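CmeC (Campylobacter jejuni, PDB 4MT4) forms a trimeric channel of the outer membrane factor family, probably serving as the outer membrane exit duct of a multidrug efflux system. Local coordinates at residues K95-I98 and N99-S102; N286-V289 and G290-R293; S154-S157 and N158-T162; S31-T34 and K35-K39; T262-S265 and S266-L270. All blocks are in the same frame, centred on the assembly; numbering follows the deposited sequence.

Contact 1. Residues K95-I98 and N99-S102; sequences KTAI and NAPS
T96 reaches over the turn with its methyl group: CG2 lies 3.8 Å from A100 CB and 4.0 Å from S102 OG. It gets there because CG2 stands anti to the residue's own nitrogen (chi1 -62°), which leaves OG1 on the nitrogen side. A100 CB also approaches A97 CB at 4.3 Å, so the three carbons make a small apolar patch inside the bend; the same A100 CB rests 3.4 Å from A97 O. N99 can be followed outward from the apex. Its CB sits 3.7 Å from I98 C, CG and OD1 stay near that same carbonyl carbon, and the ND2 tip leaves the loop to hydrogen-bond S321 OG of the second subunit. Residues A97-A100 form a type I beta-turn at the start of the loop that joins strand 84-96 to strand 109-124 in the beta barrel, to which each of the three subunits gives four strands. The turn is closed by a weak hydrogen bond, A100 N to A97 O at 3.4 Å. A97 O is also bound by N103 ND2, so one carbonyl ties both the near and the far part of the loop. On the strand side, K95 pairs in an antiparallel ladder with a strand of the second subunit, and its O takes a hydrogen bond from T323 OG1 of that chain; a detergent molecule, C8E, touches K95.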
loop_
_atom_site.group_PDB
_atom_site.type_symbol
_atom_site.label_atom_id
_atom_site.label_comp_id
_atom_site.label_asym_id
_atom_site.label_seq_id
_atom_site.Cartn_x
_atom_site.Cartn_y
_atom_site.Cartn_z
ATOM N N LYS B 95 2.868 -34.660 49.794
ATOM C CA LYS B 95 3.219 -34.692 51.205
ATOM C C LYS B 95 2.599 -33.487 51.892
ATOM O O LYS B 95 3.149 -32.386 51.853
ATOM C CB LYS B 95 4.735 -34.698 51.408
ATOM C CG LYS B 95 5.147 -34.696 52.875
ATOM C CD LYS B 95 6.659 -34.718 53.059
ATOM C CE LYS B 95 7.262 -33.326 52.967
ATOM N NZ LYS B 95 8.732 -33.354 53.215
ATOM N N THR B 96 1.441 -33.692 52.507
ATOM C CA THR B 96 0.754 -32.614 53.198
ATOM C C THR B 96 1.421 -32.349 54.541
ATOM O O THR B 96 1.597 -33.260 55.350
ATOM C CB THR B 96 -0.736 -32.936 53.400
ATOM O OG1 THR B 96 -1.369 -33.073 52.120
ATOM C CG2 THR B 96 -1.422 -31.826 54.179
ATOM N N ALA B 97 1.806 -31.096 54.763
ATOM C CA ALA B 97 2.522 -30.714 55.972
ATOM C C ALA B 97 1.666 -30.895 57.217
ATOM O O ALA B 97 0.439 -30.951 57.137
ATOM C CB ALA B 97 2.998 -29.275 55.866
ATOM N N ILE B 98 2.327 -30.992 58.367
ATOM C CA ILE B 98 1.634 -31.093 59.646
ATOM C C ILE B 98 0.911 -29.787 59.957
ATOM O O ILE B 98 -0.192 -29.786 60.505
ATOM C CB ILE B 98 2.611 -31.422 60.794
ATOM C CG1 ILE B 98 3.480 -32.626 60.430
ATOM C CG2 ILE B 98 1.855 -31.671 62.090
ATOM C CD1 ILE B 98 4.495 -32.987 61.495
ATOM N N ASN B 99 1.545 -28.677 59.595
ATOM C CA ASN B 99 1.019 -27.353 59.895
ATOM C C ASN B 99 -0.020 -26.878 58.887
ATOM O O ASN B 99 -0.581 -25.790 59.027
ATOM C CB ASN B 99 2.165 -26.342 59.970
ATOM C CG ASN B 99 3.109 -26.617 61.126
ATOM O OD1 ASN B 99 2.692 -27.096 62.180
ATOM N ND2 ASN B 99 4.388 -26.318 60.932
ATOM N N ALA B 100 -0.277 -27.693 57.869
ATOM C CA ALA B 100 -1.306 -27.372 56.888
ATOM C C ALA B 100 -2.683 -27.468 57.537
ATOM O O ALA B 100 -2.988 -28.461 58.197
ATOM C CB ALA B 100 -1.208 -28.300 55.684
ATOM N N PRO B 101 -3.516 -26.430 57.354
ATOM C CA PRO B 101 -4.853 -26.341 57.958
ATOM C C PRO B 101 -5.757 -27.524 57.609
ATOM O O PRO B 101 -6.679 -27.838 58.363
ATOM C CB PRO B 101 -5.416 -25.041 57.369
ATOM C CG PRO B 101 -4.217 -24.241 57.006
ATOM C CD PRO B 101 -3.199 -25.240 56.547
ATOM N N SER B 102 -5.492 -28.169 56.478
ATOM C CA SER B 102 -6.289 -29.309 56.045
ATOM C C SER B 102 -5.865 -30.592 56.758
ATOM O O SER B 102 -6.585 -31.590 56.736
ATOM C CB SER B 102 -6.182 -29.491 54.530
ATOM O OG SER B 102 -4.835 -29.668 54.131
#

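Contact 2. Residues N286-V289 and G290-R293; sequences NYLV and GVAR
V289 places CG1 trans to the backbone N (chi1 171°), while R293, one helical turn on, keeps CG on the nitrogen side (chi1 -67°) and bends sharply at chi3 (-79°). The two side chains therefore run alongside each other, pointing the same way, and the arginine chain curls back until V289 CG1 sits over the centre of one guanidinium face, 4.1 Å from R293 CZ. Nearer the backbone, R293 CG passes 3.2 Å from V289 O, the same oxygen that accepts R293 N at 3.1 Å. These residues belong to helix 273-293, which leads from the alpha-helical part of the channel toward strand 299-310 of the beta barrel, and the i to i+4 pattern of its backbone runs through the contact: V291 N bonds Y287 O at 3.2 Å and A292 N bonds L288 O at 3.1 Å. A292 N lies above the carbonyl plane of L288. L288 CD2 and V291 CG2 make a looser apolar contact of 4.3 Å, and V291 CG2 also lies 3.5 Å from Y287 O. The guanidinium is fixed further by R293 NH2 bonding L3 O of the N-terminal segment. N286 ND2 does likewise with P5 O, and N286 OD1 takes a hydrogen bond from K351 NZ of helix 339-405, against which V289 also packs.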
loop_
_atom_site.group_PDB
_atom_site.type_symbol
_atom_site.label_atom_id
_atom_site.label_comp_id
_atom_site.label_asym_id
_atom_site.label_seq_id
_atom_site.Cartn_x
_atom_site.Cartn_y
_atom_site.Cartn_z
ATOM N N ASN B 286 -21.456 -4.302 13.319
ATOM C CA ASN B 286 -22.672 -4.013 14.068
ATOM C C ASN B 286 -23.014 -5.148 15.027
ATOM O O ASN B 286 -23.470 -4.913 16.146
ATOM C CB ASN B 286 -23.836 -3.759 13.110
ATOM C CG ASN B 286 -25.117 -3.396 13.833
ATOM O OD1 ASN B 286 -25.254 -2.291 14.358
ATOM N ND2 ASN B 286 -26.066 -4.324 13.858
ATOM N N TYR B 287 -22.785 -6.379 14.580
ATOM C CA TYR B 287 -23.005 -7.556 15.414
ATOM C C TYR B 287 -22.001 -7.609 16.562
ATOM O O TYR B 287 -22.316 -8.071 17.658
ATOM C CB TYR B 287 -22.911 -8.833 14.574
ATOM C CG TYR B 287 -24.168 -9.152 13.793
ATOM C CD1 TYR B 287 -25.417 -9.125 14.407
ATOM C CD2 TYR B 287 -24.109 -9.474 12.441
ATOM C CE1 TYR B 287 -26.569 -9.415 13.696
ATOM C CE2 TYR B 287 -25.254 -9.763 11.723
ATOM C CZ TYR B 287 -26.479 -9.733 12.354
ATOM O OH TYR B 287 -27.614 -10.023 11.632
ATOM N N LEU B 288 -20.790 -7.130 16.298
ATOM C CA LEU B 288 -19.725 -7.139 17.296
ATOM C C LEU B 288 -19.966 -6.101 18.384
ATOM O O LEU B 288 -19.392 -6.186 19.469
ATOM C CB LEU B 288 -18.370 -6.900 16.631
ATOM C CG LEU B 288 -17.875 -8.045 15.745
ATOM C CD1 LEU B 288 -16.522 -7.713 15.137
ATOM C CD2 LEU B 288 -17.814 -9.343 16.541
ATOM N N VAL B 289 -20.805 -5.116 18.084
ATOM C CA VAL B 289 -21.223 -4.149 19.089
ATOM C C VAL B 289 -22.057 -4.864 20.146
ATOM O O VAL B 289 -21.886 -4.640 21.347
ATOM C CB VAL B 289 -22.034 -2.992 18.473
ATOM C CG1 VAL B 289 -22.636 -2.118 19.564
ATOM C CG2 VAL B 289 -21.156 -2.165 17.543
ATOM N N GLY B 290 -22.948 -5.738 19.689
ATOM C CA GLY B 290 -23.773 -6.530 20.582
ATOM C C GLY B 290 -22.944 -7.444 21.465
ATOM O O GLY B 290 -23.211 -7.567 22.659
ATOM N N VAL B 291 -21.939 -8.083 20.871
ATOM C CA VAL B 291 -21.029 -8.960 21.601
ATOM C C VAL B 291 -20.331 -8.212 22.734
ATOM O O VAL B 291 -20.194 -8.727 23.845
ATOM C CB VAL B 291 -19.962 -9.567 20.666
ATOM C CG1 VAL B 291 -18.934 -10.364 21.461
ATOM C CG2 VAL B 291 -20.617 -10.436 19.605
ATOM N N ALA B 292 -19.902 -6.989 22.441
ATOM C CA ALA B 292 -19.188 -6.169 23.411
ATOM C C ALA B 292 -20.094 -5.739 24.559
ATOM O O ALA B 292 -19.642 -5.595 25.695
ATOM C CB ALA B 292 -18.589 -4.950 22.727
ATOM N N ARG B 293 -21.374 -5.540 24.262
ATOM C CA ARG B 293 -22.324 -5.067 25.266
ATOM C C ARG B 293 -22.767 -6.175 26.218
ATOM O O ARG B 293 -23.289 -5.898 27.299
ATOM C CB ARG B 293 -23.549 -4.441 24.593
ATOM C CG ARG B 293 -23.240 -3.153 23.838
ATOM C CD ARG B 293 -24.432 -2.205 23.781
ATOM N NE ARG B 293 -25.419 -2.586 22.773
ATOM C CZ ARG B 293 -25.995 -1.729 21.933
ATOM N NH1 ARG B 293 -25.681 -0.440 21.980
ATOM N NH2 ARG B 293 -26.884 -2.156 21.046
#

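Contact 3. Residues S154-S157 and N158-T162; sequences SVIS and NTVQT
V155 O is gripped twice by one residue: T159 N bonds it at 3.0 Å and T159 OG1 at 2.8 Å, the two donors arriving from opposite faces of the carbonyl plane. The hydroxyl can fold back this way because OG1 stands beside its own nitrogen (chi1 -63°), which satisfies a buried polar group within the helix. The same double grip recurs at N158 O, where T162 N and T162 OG1 (2.6 Å) come from opposite faces. N158 lays its amide back along the preceding turn, with CG 3.1 Å from S154 O, while ND2 lies 3.5 Å from S154 OG. On another flank V160 CG2 rests 3.2 Å from I156 O and meets I156 CG2 at 4.3 Å. S157 OG bonds L153 O, and Q161 NE2 reaches D441 and N437 of helix 411-445. V160 packs on V440 of that helix and on V50 of helix 44-56, while T159 meets V49 and A53 of the latter. Hydroxyls bonded to the carbonyl four residues back are a familiar feature of alpha-helices; here T159 and T162 do so within the long helix 129-195, one of those that build the tubular helical barrel of outer membrane factors.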
loop_
_atom_site.group_PDB
_atom_site.type_symbol
_atom_site.label_atom_id
_atom_site.label_comp_id
_atom_site.label_asym_id
_atom_site.label_seq_id
_atom_site.Cartn_x
_atom_site.Cartn_y
_atom_site.Cartn_z
ATOM N N SER B 154 -12.076 -7.640 -11.344
ATOM C CA SER B 154 -10.845 -6.862 -11.450
ATOM C C SER B 154 -9.787 -7.581 -12.286
ATOM O O SER B 154 -9.155 -6.979 -13.152
ATOM C CB SER B 154 -10.290 -6.560 -10.058
ATOM O OG SER B 154 -9.002 -5.971 -10.131
ATOM N N VAL B 155 -9.603 -8.869 -12.015
ATOM C CA VAL B 155 -8.622 -9.685 -12.726
ATOM C C VAL B 155 -8.973 -9.803 -14.206
ATOM O O VAL B 155 -8.104 -9.665 -15.070
ATOM C CB VAL B 155 -8.515 -11.094 -12.101
ATOM C CG1 VAL B 155 -7.804 -12.050 -13.041
ATOM C CG2 VAL B 155 -7.797 -11.022 -10.764
ATOM N N ILE B 156 -10.248 -10.048 -14.492
ATOM C CA ILE B 156 -10.713 -10.157 -15.871
ATOM C C ILE B 156 -10.551 -8.836 -16.621
ATOM O O ILE B 156 -10.029 -8.803 -17.736
ATOM C CB ILE B 156 -12.193 -10.594 -15.943
ATOM C CG1 ILE B 156 -12.362 -12.011 -15.391
ATOM C CG2 ILE B 156 -12.705 -10.528 -17.371
ATOM C CD1 ILE B 156 -13.795 -12.509 -15.425
ATOM N N SER B 157 -10.997 -7.749 -16.000
ATOM C CA SER B 157 -10.906 -6.425 -16.609
ATOM C C SER B 157 -9.462 -6.028 -16.890
ATOM O O SER B 157 -9.156 -5.475 -17.947
ATOM C CB SER B 157 -11.567 -5.381 -15.710
ATOM O OG SER B 157 -12.952 -5.640 -15.570
ATOM N N ASN B 158 -8.579 -6.313 -15.939
ATOM C CA ASN B 158 -7.162 -6.012 -16.098
ATOM C C ASN B 158 -6.532 -6.834 -17.212
ATOM O O ASN B 158 -5.683 -6.339 -17.951
ATOM C CB ASN B 158 -6.410 -6.249 -14.786
ATOM C CG ASN B 158 -6.697 -5.182 -13.747
ATOM O OD1 ASN B 158 -7.160 -4.090 -14.073
ATOM N ND2 ASN B 158 -6.417 -5.494 -12.486
ATOM N N THR B 159 -6.957 -8.089 -17.333
ATOM C CA THR B 159 -6.466 -8.977 -18.381
ATOM C C THR B 159 -6.899 -8.494 -19.765
ATOM O O THR B 159 -6.105 -8.484 -20.707
ATOM C CB THR B 159 -6.960 -10.421 -18.170
ATOM O OG1 THR B 159 -6.431 -10.934 -16.941
ATOM C CG2 THR B 159 -6.519 -11.316 -19.317
ATOM N N VAL B 160 -8.161 -8.090 -19.875
ATOM C CA VAL B 160 -8.703 -7.597 -21.140
ATOM C C VAL B 160 -8.020 -6.304 -21.573
ATOM O O VAL B 160 -7.636 -6.149 -22.734
ATOM C CB VAL B 160 -10.227 -7.354 -21.045
ATOM C CG1 VAL B 160 -10.744 -6.663 -22.298
ATOM C CG2 VAL B 160 -10.961 -8.665 -20.812
ATOM N N GLN B 161 -7.867 -5.380 -20.630
ATOM C CA GLN B 161 -7.269 -4.083 -20.920
ATOM C C GLN B 161 -5.765 -4.186 -21.165
ATOM O O GLN B 161 -5.188 -3.358 -21.868
ATOM C CB GLN B 161 -7.554 -3.097 -19.783
ATOM C CG GLN B 161 -9.006 -2.639 -19.705
ATOM C CD GLN B 161 -9.228 -1.558 -18.665
ATOM O OE1 GLN B 161 -8.461 -1.434 -17.710
ATOM N NE2 GLN B 161 -10.277 -0.763 -18.848
ATOM N N THR B 162 -5.133 -5.202 -20.585
ATOM C CA THR B 162 -3.717 -5.459 -20.833
ATOM C C THR B 162 -3.539 -6.047 -22.229
ATOM O O THR B 162 -2.583 -5.725 -22.937
ATOM C CB THR B 162 -3.115 -6.416 -19.785
ATOM O OG1 THR B 162 -3.180 -5.806 -18.491
ATOM C CG2 THR B 162 -1.663 -6.741 -20.110
#

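Contact 4. Residues S31-T34 and K35-K39; sequences SSIT and KNWWK
I33 and W37 lie side by side and point the same way, with I33 CG2 3.9 Å from W37 CB and only slightly farther from CD1, so the methyl approaches the indole obliquely at its pyrrole end. T34 O comes to the edge of that indole in its plane, 3.5 Å from W37 CD1. T34 also meets W37 with its side chain: the CG2 methyl rests 3.8 Å from W37 CA, against the start of the short 3-10 segment 37-39. T34 and N36 cross obliquely instead. T34 OG1, swung away from the backbone N (chi1 162°), leans forward over the bend, where it accepts a weak hydrogen bond from N36 N at 3.4 Å, a loosely closed ST turn. The same hydroxyl is 2.8 Å from N36 OD1. Beyond the bend W38 stands nearly perpendicular to W37, bringing the CE3 edge of its benzo ring 4.0 Å above the centre of the W37 ring; N36 CA in turn sits 3.6 Å above the W38 ring, offset toward the rim. K35 points away from this cluster, and its NZ makes a long, weak ion pair with E454. The loop lies just before helix 44-56. W37 inserts between helix 129-195, where it packs on S157 and V160, and helix 411-445, where it meets V440 and I443; I33 also touches I443. W38 packs on I156 of helix 129-195 and on N47 and V50 of helix 44-56.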
loop_
_atom_site.group_PDB
_atom_site.type_symbol
_atom_site.label_atom_id
_atom_site.label_comp_id
_atom_site.label_asym_id
_atom_site.label_seq_id
_atom_site.Cartn_x
_atom_site.Cartn_y
_atom_site.Cartn_z
ATOM N N SER B 31 -29.756 -1.503 -20.605
ATOM C CA SER B 31 -29.755 -2.961 -20.596
ATOM C C SER B 31 -28.688 -3.490 -19.646
ATOM O O SER B 31 -27.637 -2.874 -19.473
ATOM C CB SER B 31 -29.526 -3.513 -22.006
ATOM O OG SER B 31 -28.212 -3.239 -22.459
ATOM N N SER B 32 -28.964 -4.638 -19.031
ATOM C CA SER B 32 -28.033 -5.241 -18.084
ATOM C C SER B 32 -26.813 -5.825 -18.789
ATOM O O SER B 32 -26.770 -5.905 -20.018
ATOM C CB SER B 32 -28.733 -6.325 -17.260
ATOM O OG SER B 32 -29.605 -5.752 -16.301
ATOM N N ILE B 33 -25.823 -6.232 -18.002
ATOM C CA ILE B 33 -24.579 -6.759 -18.546
ATOM C C ILE B 33 -24.516 -8.279 -18.434
ATOM O O ILE B 33 -24.783 -8.844 -17.370
ATOM C CB ILE B 33 -23.356 -6.147 -17.833
ATOM C CG1 ILE B 33 -23.392 -4.621 -17.936
ATOM C CG2 ILE B 33 -22.060 -6.698 -18.413
ATOM C CD1 ILE B 33 -22.260 -3.934 -17.209
ATOM N N THR B 34 -24.168 -8.938 -19.536
ATOM C CA THR B 34 -23.997 -10.385 -19.542
ATOM C C THR B 34 -22.772 -10.787 -18.726
ATOM O O THR B 34 -21.802 -10.034 -18.634
ATOM C CB THR B 34 -23.863 -10.934 -20.975
ATOM O OG1 THR B 34 -23.281 -12.244 -20.938
ATOM C CG2 THR B 34 -22.984 -10.022 -21.817
ATOM N N LYS B 35 -22.830 -11.978 -18.135
ATOM C CA LYS B 35 -21.774 -12.467 -17.252
ATOM C C LYS B 35 -20.418 -12.546 -17.951
ATOM O O LYS B 35 -19.395 -12.174 -17.379
ATOM C CB LYS B 35 -22.150 -13.841 -16.690
ATOM C CG LYS B 35 -23.387 -13.839 -15.803
ATOM C CD LYS B 35 -23.127 -13.116 -14.491
ATOM C CE LYS B 35 -24.325 -13.214 -13.559
ATOM N NZ LYS B 35 -24.663 -14.625 -13.220
ATOM N N ASN B 36 -20.416 -13.032 -19.187
ATOM C CA ASN B 36 -19.195 -13.106 -19.983
ATOM C C ASN B 36 -19.156 -12.024 -21.060
ATOM O O ASN B 36 -19.136 -12.319 -22.255
ATOM C CB ASN B 36 -19.053 -14.492 -20.618
ATOM C CG ASN B 36 -20.328 -14.958 -21.290
ATOM O OD1 ASN B 36 -21.302 -14.212 -21.387
ATOM N ND2 ASN B 36 -20.326 -16.199 -21.762
ATOM N N TRP B 37 -19.135 -10.770 -20.618
ATOM C CA TRP B 37 -19.212 -9.611 -21.504
ATOM C C TRP B 37 -18.052 -9.500 -22.495
ATOM O O TRP B 37 -18.186 -8.870 -23.545
ATOM C CB TRP B 37 -19.285 -8.332 -20.665
ATOM C CG TRP B 37 -18.308 -8.326 -19.531
ATOM C CD1 TRP B 37 -18.538 -8.735 -18.248
ATOM C CD2 TRP B 37 -16.938 -7.904 -19.576
ATOM N NE1 TRP B 37 -17.400 -8.590 -17.493
ATOM C CE2 TRP B 37 -16.403 -8.081 -18.285
ATOM C CE3 TRP B 37 -16.114 -7.389 -20.583
ATOM C CZ2 TRP B 37 -15.083 -7.763 -17.973
ATOM C CZ3 TRP B 37 -14.802 -7.076 -20.270
ATOM C CH2 TRP B 37 -14.301 -7.263 -18.978
ATOM N N TRP B 38 -16.920 -10.114 -22.166
ATOM C CA TRP B 38 -15.708 -9.948 -22.963
ATOM C C TRP B 38 -15.778 -10.654 -24.318
ATOM O O TRP B 38 -14.990 -10.361 -25.216
ATOM C CB TRP B 38 -14.490 -10.445 -22.184
ATOM C CG TRP B 38 -14.561 -11.893 -21.809
ATOM C CD1 TRP B 38 -14.153 -12.953 -22.562
ATOM C CD2 TRP B 38 -15.065 -12.439 -20.585
ATOM N NE1 TRP B 38 -14.375 -14.127 -21.885
ATOM C CE2 TRP B 38 -14.934 -13.838 -20.668
ATOM C CE3 TRP B 38 -15.617 -11.881 -19.427
ATOM C CZ2 TRP B 38 -15.334 -14.689 -19.638
ATOM C CZ3 TRP B 38 -16.013 -12.725 -18.406
ATOM C CH2 TRP B 38 -15.870 -14.114 -18.518
ATOM N N LYS B 39 -16.722 -11.578 -24.463
ATOM C CA LYS B 39 -16.875 -12.317 -25.711
ATOM C C LYS B 39 -17.555 -11.482 -26.795
ATOM O O LYS B 39 -17.616 -11.889 -27.955
ATOM C CB LYS B 39 -17.665 -13.608 -25.480
ATOM C CG LYS B 39 -16.929 -14.648 -24.654
ATOM C CD LYS B 39 -17.662 -15.979 -24.652
ATOM C CE LYS B 39 -16.859 -17.045 -23.924
ATOM N NZ LYS B 39 -17.527 -18.376 -23.951
#

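Contact 5. Residues T262-S265 and S266-L270; sequences TGIS and STILL
From I264 to S265 the backbone is extended (S265 psi 155°), then it folds at S266 (psi -11°) and T267, so that T267 N is brought back beside the S265 side chain. A second bend follows, closed by the bond from L270 N to T267 O at 3.1 Å. At the first bend S265 OG, extended away from the backbone N, points forward along the chain and accepts T267 N at 3.2 Å in a nearly straight bond (N-H...O 168°): an ST turn. S265 OG is hydrogen-bonded in turn to the acceptor Q271 OE1, and the hydroxyl thus bridges the backbone of the turn and the side chain of Q271; T267 OG1 lies 3.3 Å from S265 OG. I268 directs its CB back toward the extended residues, where CB is 3.9 Å from S265 O and CG2 4.0 Å from that oxygen. The apolar side of the bend is completed by I264 CD1 against I268 CG2 at 4.3 Å. S265 O is bonded by Y14 OH of the N-terminal segment, on which I268 packs as well. The loop runs from helix 240-245 to helix 273-293 and lies along helix 339-405: I264 rests on F366, I268 on I369, and L269 on Y358 and L362, while I264 also packs against L244 of the third subunit.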
loop_
_atom_site.group_PDB
_atom_site.type_symbol
_atom_site.label_atom_id
_atom_site.label_comp_id
_atom_site.label_asym_id
_atom_site.label_seq_id
_atom_site.Cartn_x
_atom_site.Cartn_y
_atom_site.Cartn_z
ATOM N N THR B 262 -25.751 3.517 -20.605
ATOM C CA THR B 262 -25.382 4.887 -20.935
ATOM C C THR B 262 -25.776 5.815 -19.794
ATOM O O THR B 262 -25.499 7.014 -19.824
ATOM C CB THR B 262 -26.054 5.360 -22.235
ATOM O OG1 THR B 262 -27.476 5.384 -22.063
ATOM C CG2 THR B 262 -25.701 4.433 -23.390
ATOM N N GLY B 263 -26.433 5.244 -18.792
ATOM C CA GLY B 263 -26.833 5.972 -17.603
ATOM C C GLY B 263 -26.713 5.071 -16.388
ATOM O O GLY B 263 -26.589 3.854 -16.529
ATOM N N ILE B 264 -26.747 5.656 -15.197
ATOM C CA ILE B 264 -26.591 4.870 -13.980
ATOM C C ILE B 264 -27.825 3.999 -13.741
ATOM O O ILE B 264 -28.952 4.393 -14.045
ATOM C CB ILE B 264 -26.321 5.772 -12.752
ATOM C CG1 ILE B 264 -25.914 4.927 -11.541
ATOM C CG2 ILE B 264 -27.523 6.658 -12.442
ATOM C CD1 ILE B 264 -25.305 5.725 -10.418
ATOM N N SER B 265 -27.599 2.799 -13.217
ATOM C CA SER B 265 -28.681 1.858 -12.959
ATOM C C SER B 265 -29.463 2.239 -11.707
ATOM O O SER B 265 -28.942 2.909 -10.817
ATOM C CB SER B 265 -28.128 0.440 -12.819
ATOM O OG SER B 265 -29.150 -0.473 -12.466
ATOM N N SER B 266 -30.718 1.804 -11.644
ATOM C CA SER B 266 -31.565 2.086 -10.491
ATOM C C SER B 266 -31.281 1.105 -9.360
ATOM O O SER B 266 -31.734 1.291 -8.230
ATOM C CB SER B 266 -33.043 2.028 -10.881
ATOM O OG SER B 266 -33.410 0.723 -11.292
ATOM N N THR B 267 -30.524 0.058 -9.677
ATOM C CA THR B 267 -30.147 -0.958 -8.702
ATOM C C THR B 267 -28.632 -1.133 -8.645
ATOM O O THR B 267 -28.132 -2.249 -8.533
ATOM C CB THR B 267 -30.789 -2.319 -9.028
ATOM O OG1 THR B 267 -30.408 -2.725 -10.348
ATOM C CG2 THR B 267 -32.306 -2.232 -8.950
ATOM N N ILE B 268 -27.907 -0.022 -8.720
ATOM C CA ILE B 268 -26.448 -0.050 -8.764
ATOM C C ILE B 268 -25.850 -0.579 -7.457
ATOM O O ILE B 268 -24.748 -1.133 -7.443
ATOM C CB ILE B 268 -25.876 1.356 -9.070
ATOM C CG1 ILE B 268 -24.370 1.287 -9.330
ATOM C CG2 ILE B 268 -26.193 2.328 -7.944
ATOM C CD1 ILE B 268 -23.996 0.401 -10.493
ATOM N N LEU B 269 -26.589 -0.422 -6.362
ATOM C CA LEU B 269 -26.132 -0.891 -5.061
ATOM C C LEU B 269 -26.114 -2.413 -5.008
ATOM O O LEU B 269 -25.322 -3.010 -4.278
ATOM C CB LEU B 269 -27.021 -0.337 -3.946
ATOM C CG LEU B 269 -26.544 0.920 -3.215
ATOM C CD1 LEU B 269 -26.344 2.081 -4.177
ATOM C CD2 LEU B 269 -27.531 1.289 -2.121
ATOM N N LEU B 270 -26.987 -3.036 -5.793
ATOM C CA LEU B 270 -27.097 -4.489 -5.818
ATOM C C LEU B 270 -26.278 -5.108 -6.945
ATOM O O LEU B 270 -26.276 -6.326 -7.116
ATOM C CB LEU B 270 -28.561 -4.909 -5.961
ATOM C CG LEU B 270 -29.541 -4.395 -4.905
ATOM C CD1 LEU B 270 -30.962 -4.812 -5.255
ATOM C CD2 LEU B 270 -29.155 -4.891 -3.522
#

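Contacts 3 and 4 are joined directly: I156 CG2 meets W37 CZ2 at 3.7 Å, and I156 CD1 meets W38 CZ3 at 3.7 Å, so the tryptophan loop is packed on the long helix. Contact 5 lies close to contact 4, with centres 15 Å apart and nearest atoms about 6 Å apart, though they do not touch. Contact 2 sits farther along the channel, 33 Å from contact 5 and 39 Å from contact 3 between centres; G290 lies about 13 Å from the bound 3PK. Contact 1 is remote, in the beta barrel, its centre 82 Å from that of contact 4. There the side chain of N99 is about 4 Å from a bound C8E detergent molecule.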